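Local coordinates for protein ulvan Lyase-PL25 (Pseudoalteromonas sp. PLSV, PDB 5UAM) that cleaves ulvan, the sulfated cell-wall polysaccharide of green seaweeds, as a beta-propeller lyase of polysaccharide lyase family 25, at residues Met366-Thr377 against Ser388-Phe399. Sequence-based numbering, arbitrary orientation. Where two conformers were deposited one is given.
Sequences MVTDPENIRYLT and SWWQSHDGGEHF
Arg374 lays its guanidinium flat on the indole of Trp389, the planes 12° apart and CZ 3.6 Å from the centroid of the six-membered ring, a stacked cation-pi pair. A bend at chi3 (84°) turns the end of the arginine chain onto the ring, and NH2 continues into a salt bridge with Glu446. Leu376 takes the opposite indole face, its CD1 3.8 Å from the centroid of the five-membered ring in a CH-pi contact, while Met366 CE reaches Trp389 CZ3 obliquely at 3.8 Å. With the indole of Trp389 cut back to an alanine, the Arg374 guanidinium is likely to lose its flat support and a gap to open beside Leu376. Farther along this face, Gln391 NE2 donates to Asn372 OD1 at 2.8 Å, from above the carbonyl plane, and also to Ser392 O, which Ile373 N approaches from the other side of its plane. On the reverse face, the edge of Tyr375 meets the face of Phe399 in an offset edge-to-face pair, centroids 5.4 Å apart, and Ile373 CG2 abuts the Phe399 edge. Antiparallel pairing underlies both faces: Ile373-Ser392, Tyr375-Trp390 and Thr377-Ser388 are hydrogen-bonded pairs, and beyond them Gly395 N donates a hydrogen bond to Glu371 O at 2.9 Å. Ser392 OG, accepting from Asp394 N in an ST turn and from Gly396 N, ties down the loop after the strand. The two strands, 373-381 and 384-392, are the central pair of a four-stranded antiparallel propeller blade, flanked by 362-367 and 400-408; Ile373, Tyr375 and Phe399 pack against strand 336-342 of the preceding blade, where His339 ND1 and Tyr375 OH are hydrogen-bonded.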
# COMPACT_ATOMS: atom_id res chain seq x y z
N MET A 366 -3.78 -5.91 -12.80
CA MET A 366 -2.73 -6.23 -13.75
C MET A 366 -3.20 -5.79 -15.12
O MET A 366 -4.39 -5.90 -15.44
CB MET A 366 -2.50 -7.74 -13.77
CG MET A 366 -2.02 -8.30 -12.44
SD MET A 366 -1.70 -10.06 -12.51
CE MET A 366 -3.18 -10.66 -13.30
N VAL A 367 -2.28 -5.32 -15.93
CA VAL A 367 -2.59 -4.85 -17.27
C VAL A 367 -1.52 -5.36 -18.22
O VAL A 367 -0.33 -5.39 -17.88
CB VAL A 367 -2.71 -3.31 -17.31
CG1 VAL A 367 -1.47 -2.64 -16.72
CG2 VAL A 367 -2.97 -2.84 -18.72
N THR A 368 -1.95 -5.80 -19.41
CA THR A 368 -1.04 -6.28 -20.43
C THR A 368 -1.16 -5.31 -21.60
O THR A 368 -0.59 -4.21 -21.55
CB THR A 368 -1.36 -7.74 -20.78
OG1 THR A 368 -2.73 -7.84 -21.19
CG2 THR A 368 -1.15 -8.64 -19.56
N ASP A 369 -1.85 -5.68 -22.68
CA ASP A 369 -2.23 -4.69 -23.68
C ASP A 369 -3.02 -3.58 -23.00
O ASP A 369 -3.68 -3.82 -21.99
CB ASP A 369 -3.13 -5.32 -24.74
CG ASP A 369 -2.58 -6.62 -25.28
OD1 ASP A 369 -1.59 -6.57 -26.05
OD2 ASP A 369 -3.13 -7.69 -24.93
N PRO A 370 -3.00 -2.37 -23.56
CA PRO A 370 -3.72 -1.25 -22.94
C PRO A 370 -5.20 -1.51 -22.72
O PRO A 370 -5.80 -0.90 -21.82
CB PRO A 370 -3.50 -0.10 -23.92
CG PRO A 370 -2.21 -0.43 -24.60
CD PRO A 370 -2.20 -1.92 -24.72
N GLU A 371 -5.81 -2.37 -23.52
CA GLU A 371 -7.24 -2.62 -23.41
C GLU A 371 -7.58 -3.69 -22.39
O GLU A 371 -8.75 -3.77 -21.98
CB GLU A 371 -7.81 -3.07 -24.76
CG GLU A 371 -7.69 -2.03 -25.87
CD GLU A 371 -6.28 -1.91 -26.46
OE1 GLU A 371 -5.97 -0.84 -27.03
OE2 GLU A 371 -5.49 -2.88 -26.36
N ASN A 372 -6.60 -4.49 -21.94
CA ASN A 372 -6.83 -5.71 -21.17
C ASN A 372 -6.37 -5.47 -19.74
O ASN A 372 -5.17 -5.44 -19.45
CB ASN A 372 -6.07 -6.88 -21.80
CG ASN A 372 -6.27 -8.19 -21.04
OD1 ASN A 372 -6.48 -8.20 -19.83
ND2 ASN A 372 -6.19 -9.30 -21.77
N ILE A 373 -7.34 -5.29 -18.83
CA ILE A 373 -7.07 -5.01 -17.43
C ILE A 373 -7.86 -5.99 -16.57
O ILE A 373 -9.04 -6.22 -16.82
CB ILE A 373 -7.51 -3.57 -17.11
CG1 ILE A 373 -6.79 -2.57 -18.02
CG2 ILE A 373 -7.28 -3.26 -15.64
CD1 ILE A 373 -7.71 -1.53 -18.58
N ARG A 374 -7.21 -6.56 -15.55
CA ARG A 374 -7.85 -7.47 -14.61
C ARG A 374 -7.63 -6.95 -13.21
O ARG A 374 -6.48 -6.73 -12.81
CB ARG A 374 -7.22 -8.87 -14.64
CG ARG A 374 -7.44 -9.73 -15.85
CD ARG A 374 -6.57 -10.97 -15.70
NE ARG A 374 -7.18 -12.01 -14.88
CZ ARG A 374 -6.52 -12.91 -14.16
NH1 ARG A 374 -5.19 -12.90 -14.10
NH2 ARG A 374 -7.18 -13.82 -13.48
N TYR A 375 -8.70 -6.77 -12.45
CA TYR A 375 -8.61 -6.46 -11.03
C TYR A 375 -8.91 -7.70 -10.22
O TYR A 375 -9.79 -8.48 -10.56
CB TYR A 375 -9.66 -5.42 -10.63
CG TYR A 375 -9.26 -3.99 -10.84
CD1 TYR A 375 -9.36 -3.40 -12.08
CD2 TYR A 375 -8.77 -3.22 -9.79
CE1 TYR A 375 -8.98 -2.08 -12.28
CE2 TYR A 375 -8.40 -1.91 -9.96
CZ TYR A 375 -8.50 -1.34 -11.21
OH TYR A 375 -8.12 -0.02 -11.37
N LEU A 376 -8.18 -7.85 -9.13
CA LEU A 376 -8.59 -8.74 -8.05
C LEU A 376 -9.09 -7.80 -6.96
O LEU A 376 -8.30 -7.03 -6.37
CB LEU A 376 -7.44 -9.64 -7.61
CG LEU A 376 -7.79 -10.71 -6.58
CD1 LEU A 376 -9.00 -11.53 -7.00
CD2 LEU A 376 -6.60 -11.65 -6.37
N THR A 377 -10.40 -7.77 -6.76
CA THR A 377 -11.04 -6.73 -5.96
C THR A 377 -11.91 -7.35 -4.89
O THR A 377 -12.55 -8.39 -5.09
CB THR A 377 -11.81 -5.76 -6.87
OG1 THR A 377 -12.66 -4.90 -6.08
CG2 THR A 377 -12.65 -6.49 -7.82
N SER A 388 -12.87 -11.29 -5.88
CA SER A 388 -13.09 -11.88 -7.19
C SER A 388 -12.35 -11.09 -8.27
O SER A 388 -11.98 -9.93 -8.07
CB SER A 388 -14.57 -11.98 -7.52
OG SER A 388 -15.16 -10.69 -7.54
N TRP A 389 -12.13 -11.77 -9.39
CA TRP A 389 -11.49 -11.17 -10.55
C TRP A 389 -12.53 -10.44 -11.40
O TRP A 389 -13.62 -10.96 -11.66
CB TRP A 389 -10.85 -12.26 -11.40
CG TRP A 389 -9.61 -12.87 -10.80
CD1 TRP A 389 -9.52 -14.04 -10.12
CD2 TRP A 389 -8.28 -12.31 -10.81
NE1 TRP A 389 -8.22 -14.26 -9.71
CE2 TRP A 389 -7.44 -13.22 -10.14
CE3 TRP A 389 -7.73 -11.16 -11.35
CZ2 TRP A 389 -6.07 -12.99 -9.98
CZ3 TRP A 389 -6.36 -10.93 -11.19
CH2 TRP A 389 -5.56 -11.85 -10.52
N TRP A 390 -12.17 -9.24 -11.85
CA TRP A 390 -12.99 -8.45 -12.76
C TRP A 390 -12.15 -8.09 -13.98
O TRP A 390 -11.04 -7.55 -13.83
CB TRP A 390 -13.48 -7.18 -12.06
CG TRP A 390 -14.49 -7.49 -11.00
CD1 TRP A 390 -14.24 -8.07 -9.79
CD2 TRP A 390 -15.89 -7.26 -11.06
NE1 TRP A 390 -15.41 -8.20 -9.09
CE2 TRP A 390 -16.44 -7.72 -9.84
CE3 TRP A 390 -16.74 -6.70 -12.01
CZ2 TRP A 390 -17.80 -7.64 -9.56
CZ3 TRP A 390 -18.10 -6.64 -11.74
CH2 TRP A 390 -18.62 -7.11 -10.52
N GLN A 391 -12.67 -8.37 -15.17
CA GLN A 391 -11.91 -8.29 -16.41
C GLN A 391 -12.53 -7.25 -17.34
O GLN A 391 -13.74 -7.27 -17.58
CB GLN A 391 -11.90 -9.64 -17.12
CG GLN A 391 -11.33 -9.62 -18.54
CD GLN A 391 -9.83 -9.76 -18.56
OE1 GLN A 391 -9.28 -10.78 -18.14
NE2 GLN A 391 -9.14 -8.75 -19.07
N SER A 392 -11.69 -6.39 -17.90
CA SER A 392 -12.09 -5.49 -18.96
C SER A 392 -11.29 -5.82 -20.21
O SER A 392 -10.10 -6.15 -20.12
CB SER A 392 -11.81 -4.03 -18.58
OG SER A 392 -12.08 -3.16 -19.68
N HIS A 393 -11.94 -5.70 -21.37
CA HIS A 393 -11.26 -5.76 -22.65
C HIS A 393 -11.43 -4.48 -23.46
O HIS A 393 -11.12 -4.46 -24.66
CB HIS A 393 -11.74 -6.95 -23.47
CG HIS A 393 -11.33 -8.27 -22.90
ND1 HIS A 393 -10.03 -8.71 -22.93
CD2 HIS A 393 -12.05 -9.24 -22.28
CE1 HIS A 393 -9.96 -9.90 -22.35
NE2 HIS A 393 -11.17 -10.24 -21.94
N ASP A 394 -11.92 -3.40 -22.83
CA ASP A 394 -12.11 -2.13 -23.50
C ASP A 394 -11.38 -1.00 -22.79
O ASP A 394 -11.82 0.15 -22.80
CB ASP A 394 -13.60 -1.81 -23.70
CG ASP A 394 -14.37 -1.63 -22.39
OD1 ASP A 394 -13.79 -1.67 -21.28
OD2 ASP A 394 -15.60 -1.46 -22.50
N GLY A 395 -10.25 -1.33 -22.16
CA GLY A 395 -9.41 -0.32 -21.54
C GLY A 395 -9.97 0.24 -20.26
O GLY A 395 -9.59 1.34 -19.84
N GLY A 396 -10.89 -0.47 -19.63
CA GLY A 396 -11.37 -0.11 -18.31
C GLY A 396 -12.68 0.65 -18.29
O GLY A 396 -13.04 1.16 -17.23
N GLU A 397 -13.37 0.75 -19.42
CA GLU A 397 -14.71 1.35 -19.41
C GLU A 397 -15.73 0.40 -18.80
O GLU A 397 -16.64 0.84 -18.09
CB GLU A 397 -15.13 1.72 -20.83
CG GLU A 397 -14.32 2.86 -21.42
CD GLU A 397 -14.93 3.42 -22.69
OE1 GLU A 397 -16.03 2.96 -23.08
OE2 GLU A 397 -14.31 4.32 -23.29
N HIS A 398 -15.59 -0.90 -19.07
CA HIS A 398 -16.50 -1.90 -18.50
C HIS A 398 -15.70 -3.10 -18.03
O HIS A 398 -14.81 -3.58 -18.74
CB HIS A 398 -17.50 -2.41 -19.53
CG HIS A 398 -18.35 -1.34 -20.14
ND1 HIS A 398 -17.97 -0.66 -21.28
CD2 HIS A 398 -19.54 -0.83 -19.77
CE1 HIS A 398 -18.91 0.21 -21.59
NE2 HIS A 398 -19.88 0.13 -20.69
N PHE A 399 -16.04 -3.60 -16.84
CA PHE A 399 -15.48 -4.82 -16.30
C PHE A 399 -16.59 -5.83 -16.05
O PHE A 399 -17.73 -5.45 -15.73
CB PHE A 399 -14.77 -4.56 -14.96
CG PHE A 399 -13.51 -3.75 -15.07
CD1 PHE A 399 -13.58 -2.37 -15.18
CD2 PHE A 399 -12.27 -4.36 -15.06
CE1 PHE A 399 -12.41 -1.61 -15.28
CE2 PHE A 399 -11.11 -3.61 -15.17
CZ PHE A 399 -11.19 -2.24 -15.28